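PDB 5UG1: acyltransferase from Streptococcus pneumoniae, which probably transfers acetyl groups onto peptidoglycan as the C-terminal catalytic domain of the O-acetyltransferase OatA. Local coordinates for residues Thr40-Glu43 and Ile44-Asn47; Asn128-Ala131 and Lys132-Glu136. All blocks are in the same frame, centred on the assembly; numbering follows the deposited sequence.

In the fold
Both contacts are local, each made within one short run of chain, and they lie on opposite sides of the centre of an alpha/beta domain built round a parallel five-stranded sheet. Interaction 1 comes first in the sequence, in the middle of helix 38-50, which follows edge strand 29-32 and packs on strand 6-10 and helix 70-80. Interaction 2 comes much later, where helix 127-132, just after the other edge strand, 122-125, runs out into a loop. Their centres are about 28 Å apart and their nearest atoms about 16 Å apart, without touching. The two ranges thus sit on different helices, and neither lines the methylsulfonyl pocket that contains Ser12 and His145.

Interaction 1: residues Thr40-Glu43 and Ile44-Asn47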
ATOM      1  N   THR A  40       4.568   9.457  -7.564  1.00 26.05           N
ATOM      2  CA  THR A  40       3.798   9.242  -8.786  1.00 24.94           C
ATOM      3  C   THR A  40       2.423   8.656  -8.482  1.00 23.63           C
ATOM      4  O   THR A  40       1.472   8.904  -9.233  1.00 22.77           O
ATOM      5  CB  THR A  40       4.557   8.347  -9.782  1.00 23.98           C
ATOM      6  OG1 THR A  40       4.760   7.050  -9.221  1.00 29.31           O
ATOM      7  CG2 THR A  40       5.908   8.945 -10.142  1.00 25.56           C
ATOM      8  N   ALA A  41       2.296   7.895  -7.390  1.00 21.90           N
ATOM      9  CA  ALA A  41       0.986   7.404  -6.969  1.00 23.10           C
ATOM     10  C   ALA A  41       0.040   8.553  -6.636  1.00 26.29           C
ATOM     11  O   ALA A  41      -1.167   8.478  -6.911  1.00 23.78           O
ATOM     12  CB  ALA A  41       1.144   6.479  -5.762  1.00 17.53           C
ATOM     13  N   ASN A  42       0.570   9.607  -6.006  1.00 25.17           N
ATOM     14  CA  ASN A  42      -0.194  10.830  -5.768  1.00 21.16           C
ATOM     15  C   ASN A  42      -0.730  11.398  -7.078  1.00 20.17           C
ATOM     16  O   ASN A  42      -1.902  11.779  -7.177  1.00 18.00           O
ATOM     17  CB  ASN A  42       0.706  11.855  -5.061  1.00 17.76           C
ATOM     18  CG  ASN A  42      -0.079  12.898  -4.266  1.00 23.93           C
ATOM     19  OD1 ASN A  42      -1.289  13.040  -4.436  1.00 21.16           O
ATOM     20  ND2 ASN A  42       0.619  13.635  -3.389  1.00 18.98           N
ATOM     21  N   GLU A  43       0.133  11.476  -8.093  1.00 22.08           N
ATOM     22  CA  GLU A  43      -0.270  11.998  -9.396  1.00 23.72           C
ATOM     23  C   GLU A  43      -1.270  11.066 -10.077  1.00 20.02           C
ATOM     24  O   GLU A  43      -2.275  11.529 -10.628  1.00 22.75           O
ATOM     25  CB  GLU A  43       0.972  12.212 -10.259  1.00 21.46           C
ATOM     26  CG  GLU A  43       1.971  13.240  -9.676  1.00 21.90           C
ATOM     27  CD  GLU A  43       3.385  13.044 -10.208  1.00 30.55           C
ATOM     28  OE1 GLU A  43       3.611  12.053 -10.937  1.00 30.14           O
ATOM     29  OE2 GLU A  43       4.274  13.869  -9.896  1.00 23.95           O
ATOM     30  N   ILE A  44      -1.020   9.753 -10.024  1.00 19.79           N
ATOM     31  CA  ILE A  44      -1.958   8.764 -10.572  1.00 23.15           C
ATOM     32  C   ILE A  44      -3.316   8.871  -9.892  1.00 20.87           C
ATOM     33  O   ILE A  44      -4.366   8.820 -10.554  1.00 22.22           O
ATOM     34  CB  ILE A  44      -1.384   7.338 -10.436  1.00 26.81           C
ATOM     35  CG1 ILE A  44      -0.138   7.171 -11.314  1.00 26.65           C
ATOM     36  CG2 ILE A  44      -2.434   6.275 -10.799  1.00 24.03           C
ATOM     37  CD1 ILE A  44       0.557   5.828 -11.134  1.00 25.78           C
ATOM     38  N   MET A  45      -3.316   9.029  -8.557  1.00 18.48           N
ATOM     39  CA  MET A  45      -4.562   9.147  -7.799  1.00 17.47           C
ATOM     40  C   MET A  45      -5.426  10.301  -8.305  1.00 18.02           C
ATOM     41  O   MET A  45      -6.612  10.120  -8.607  1.00 21.83           O
ATOM     42  CB  MET A  45      -4.261   9.338  -6.315  1.00 25.32           C
ATOM     43  CG  MET A  45      -5.533   9.418  -5.459  1.00 21.96           C
ATOM     44  SD  MET A  45      -5.199   9.745  -3.726  1.00 22.11           S
ATOM     45  CE  MET A  45      -4.515  11.410  -3.833  1.00 22.15           C
ATOM     46  N   LEU A  46      -4.842  11.502  -8.397  1.00 18.39           N
ATOM     47  CA  LEU A  46      -5.591  12.673  -8.853  1.00 25.69           C
ATOM     48  C   LEU A  46      -5.947  12.589 -10.334  1.00 25.55           C
ATOM     49  O   LEU A  46      -7.026  13.035 -10.741  1.00 28.25           O
ATOM     50  CB  LEU A  46      -4.793  13.936  -8.586  1.00 27.40           C
ATOM     51  CG  LEU A  46      -4.609  14.252  -7.106  1.00 27.03           C
ATOM     52  CD1 LEU A  46      -3.732  15.485  -6.979  1.00 19.74           C
ATOM     53  CD2 LEU A  46      -5.973  14.440  -6.425  1.00 21.86           C
ATOM     54  N   ASN A  47      -5.045  12.067 -11.169  1.00 23.98           N
ATOM     55  CA  ASN A  47      -5.401  11.866 -12.570  1.00 24.59           C
ATOM     56  C   ASN A  47      -6.647  10.992 -12.682  1.00 21.90           C
ATOM     57  O   ASN A  47      -7.581  11.314 -13.425  1.00 22.88           O
ATOM     58  CB  ASN A  47      -4.229  11.252 -13.345  1.00 29.44           C
ATOM     59  CG  ASN A  47      -3.204  12.304 -13.812  1.00 32.48           C
ATOM     60  OD1 ASN A  47      -3.515  13.479 -13.953  1.00 24.32           O
ATOM     61  ND2 ASN A  47      -1.983  11.862 -14.071  1.00 30.33           N
TER
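Ile44 opens the second half of this two-turn stretch of helix 38-50 with a short bond from its N to Thr40 O (2.7 Å), nearly straight at 167°. Ile44 CG1 lies beside the backbone N (chi1 -66°), which brings it back over the same carbonyl, 3.2 Å from Thr40 O. Met45 N repeats the i to i+4 pattern on Ala41 O at 2.8 Å. Here the side chain sets off the other way, with CG opposite the backbone N (chi1 -178°), and a bend at chi3 swings Met45 CE across to the neighbouring amide, 3.7 Å from Asn42 OD1. Ile77 of helix 70-80 meets both Asn42 and Met45. Leu46 N gives a longer bond to Asn42 O (3.2 Å), and its CG sits beside that oxygen. Asn47 N closes the series on Glu43 O at 2.9 Å, while its CB rests against the same oxygen; the Glu43 carboxylate turns to Lys39 in a salt bridge. All four hydrogen bonds between the segments are thus backbone i to i+4 bonds, while Ala41, Ile44 and Met45 pack on the sheet through Ile9 and Asn42 adds a weak polar link to Ser76 of helix 70-80.

Interaction 2: residues Asn128-Ala131 and Lys132-Glu136; sequences NQVA and KEHPE
Lys132 reaches back over the last turn of helix 127-132 to Asn128, at a helix C-terminus where the bonding shifts from i to i+4 to i to i+3. Its CB lies near Gln129 O, and Lys132 CG, set beside the backbone N (chi1 -64°), passes 3.2 Å from Asn128 O. That same carbonyl takes a weak bond from Lys132 N. From here the chain is extended: CD continues past Asn128 O, CE comes alongside the amide of Asn128, and Lys132 NZ ends 2.9 Å from Asn128 OD1, in the carbonyl plane and on a lone pair. Arg113 gives OD1 a second donor, while Asn128 ND2 bonds to Pro92 O and Glu106, an arrangement that fixes the rotation of this buried amide. Glu106, which takes Lys132 NZ on OE1 in a salt bridge and Asn128 ND2 on OE2, would probably offset the lysine's charge beside the amide.

The next two backbone bonds are i to i+3. Glu133 N bonds to Val130 O at 2.8 Å, well above the carbonyl plane, and His134 N makes a weak bond to Ala131 O, which also accepts from Trp138. The imidazole of His134 turns its edge to the helix, with CD2 3.1 Å from Val130 O in the ring plane and 4.0 Å from Val130 CG1. Leu159 of helix 150-171 touches this histidine, and Thr163 touches Val130. On the other side of CG, His134 ND1 donates to Glu136 OE2 at 3.0 Å, meeting the carboxylate on its syn side.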
ATOM      1  N   ASN A 128       4.625  -3.841   6.588  1.00 20.11           N
ATOM      2  CA  ASN A 128       5.880  -3.766   7.332  1.00 22.69           C
ATOM      3  C   ASN A 128       5.857  -4.673   8.560  1.00 25.78           C
ATOM      4  O   ASN A 128       6.788  -5.449   8.793  1.00 20.29           O
ATOM      5  CB  ASN A 128       6.142  -2.312   7.742  1.00 24.61           C
ATOM      6  CG  ASN A 128       7.418  -2.142   8.535  1.00 24.84           C
ATOM      7  OD1 ASN A 128       7.440  -2.345   9.752  1.00 25.65           O
ATOM      8  ND2 ASN A 128       8.489  -1.745   7.851  1.00 23.63           N
ATOM      9  N   GLN A 129       4.793  -4.587   9.359  1.00 21.57           N
ATOM     10  CA  GLN A 129       4.705  -5.421  10.553  1.00 24.43           C
ATOM     11  C   GLN A 129       4.572  -6.896  10.197  1.00 24.71           C
ATOM     12  O   GLN A 129       5.229  -7.742  10.815  1.00 28.92           O
ATOM     13  CB  GLN A 129       3.534  -4.968  11.421  1.00 26.84           C
ATOM     14  CG  GLN A 129       3.190  -5.927  12.542  1.00 49.00           C
ATOM     15  CD  GLN A 129       2.146  -5.347  13.478  1.00 65.49           C
ATOM     16  OE1 GLN A 129       1.321  -4.526  13.072  1.00 67.64           O
ATOM     17  NE2 GLN A 129       2.187  -5.759  14.741  1.00 77.03           N
ATOM     18  N   VAL A 130       3.738  -7.223   9.200  1.00 23.43           N
ATOM     19  CA  VAL A 130       3.519  -8.618   8.814  1.00 28.50           C
ATOM     20  C   VAL A 130       4.799  -9.226   8.239  1.00 29.47           C
ATOM     21  O   VAL A 130       5.197 -10.345   8.602  1.00 23.71           O
ATOM     22  CB  VAL A 130       2.340  -8.712   7.826  1.00 29.55           C
ATOM     23  CG1 VAL A 130       2.347 -10.050   7.051  1.00 24.16           C
ATOM     24  CG2 VAL A 130       1.016  -8.528   8.572  1.00 25.52           C
ATOM     25  N   ALA A 131       5.475  -8.479   7.355  1.00 20.04           N
ATOM     26  CA  ALA A 131       6.707  -8.957   6.733  1.00 19.09           C
ATOM     27  C   ALA A 131       7.759  -9.336   7.764  1.00 20.99           C
ATOM     28  O   ALA A 131       8.493 -10.309   7.575  1.00 29.65           O
ATOM     29  CB  ALA A 131       7.274  -7.894   5.805  1.00 18.45           C
ATOM     30  N   LYS A 132       7.865  -8.571   8.850  1.00 31.41           N
ATOM     31  CA  LYS A 132       8.853  -8.896   9.870  1.00 24.79           C
ATOM     32  C   LYS A 132       8.525 -10.199  10.583  1.00 30.27           C
ATOM     33  O   LYS A 132       9.419 -10.810  11.181  1.00 29.67           O
ATOM     34  CB  LYS A 132       8.964  -7.763  10.884  1.00 26.04           C
ATOM     35  CG  LYS A 132       9.468  -6.477  10.307  1.00 27.60           C
ATOM     36  CD  LYS A 132       9.437  -5.387  11.360  1.00 30.38           C
ATOM     37  CE  LYS A 132       9.906  -4.059  10.802  1.00 27.97           C
ATOM     38  NZ  LYS A 132       9.527  -2.941  11.702  1.00 28.54           N
ATOM     39  N   GLU A 133       7.273 -10.643  10.523  1.00 27.65           N
ATOM     40  CA  GLU A 133       6.858 -11.835  11.244  1.00 34.88           C
ATOM     41  C   GLU A 133       7.087 -13.113  10.457  1.00 30.00           C
ATOM     42  O   GLU A 133       6.828 -14.197  10.984  1.00 32.54           O
ATOM     43  CB  GLU A 133       5.379 -11.749  11.618  1.00 39.53           C
ATOM     44  CG  GLU A 133       5.023 -10.727  12.673  1.00 48.69           C
ATOM     45  CD  GLU A 133       3.589 -10.905  13.150  1.00 65.72           C
ATOM     46  OE1 GLU A 133       3.394 -11.465  14.255  1.00 74.01           O
ATOM     47  OE2 GLU A 133       2.657 -10.516  12.402  1.00 67.62           O
ATOM     48  N   HIS A 134       7.566 -13.023   9.224  1.00 29.53           N
ATOM     49  CA  HIS A 134       7.633 -14.171   8.322  1.00 30.84           C
ATOM     50  C   HIS A 134       8.991 -14.227   7.652  1.00 30.00           C
ATOM     51  O   HIS A 134       9.103 -14.039   6.436  1.00 29.52           O
ATOM     52  CB  HIS A 134       6.522 -14.099   7.279  1.00 26.67           C
ATOM     53  CG  HIS A 134       5.155 -14.249   7.860  1.00 27.84           C
ATOM     54  ND1 HIS A 134       4.578 -15.480   8.083  1.00 28.74           N
ATOM     55  CD2 HIS A 134       4.254 -13.325   8.271  1.00 27.98           C
ATOM     56  CE1 HIS A 134       3.376 -15.308   8.605  1.00 31.69           C
ATOM     57  NE2 HIS A 134       3.157 -14.010   8.733  1.00 29.66           N
ATOM     58  N   PRO A 135      10.046 -14.510   8.419  1.00 29.69           N
ATOM     59  CA  PRO A 135      11.381 -14.599   7.807  1.00 33.02           C
ATOM     60  C   PRO A 135      11.458 -15.616   6.683  1.00 35.02           C
ATOM     61  O   PRO A 135      12.285 -15.458   5.777  1.00 35.77           O
ATOM     62  CB  PRO A 135      12.281 -14.996   8.988  1.00 37.45           C
ATOM     63  CG  PRO A 135      11.359 -15.674   9.948  1.00 34.58           C
ATOM     64  CD  PRO A 135      10.049 -14.945   9.825  1.00 31.28           C
ATOM     65  N   GLU A 136      10.607 -16.650   6.702  1.00 35.73           N
ATOM     66  CA  GLU A 136      10.709 -17.708   5.701  1.00 36.81           C
ATOM     67  C   GLU A 136      10.454 -17.183   4.294  1.00 36.67           C
ATOM     68  O   GLU A 136      10.989 -17.729   3.319  1.00 37.52           O
ATOM     69  CB  GLU A 136       9.741 -18.852   6.031  1.00 39.50           C
ATOM     70  CG  GLU A 136       8.255 -18.546   5.824  1.00 40.12           C
ATOM     71  CD  GLU A 136       7.635 -17.699   6.936  1.00 39.06           C
ATOM     72  OE1 GLU A 136       8.369 -17.221   7.821  1.00 42.92           O
ATOM     73  OE2 GLU A 136       6.402 -17.507   6.919  1.00 38.90           O
TER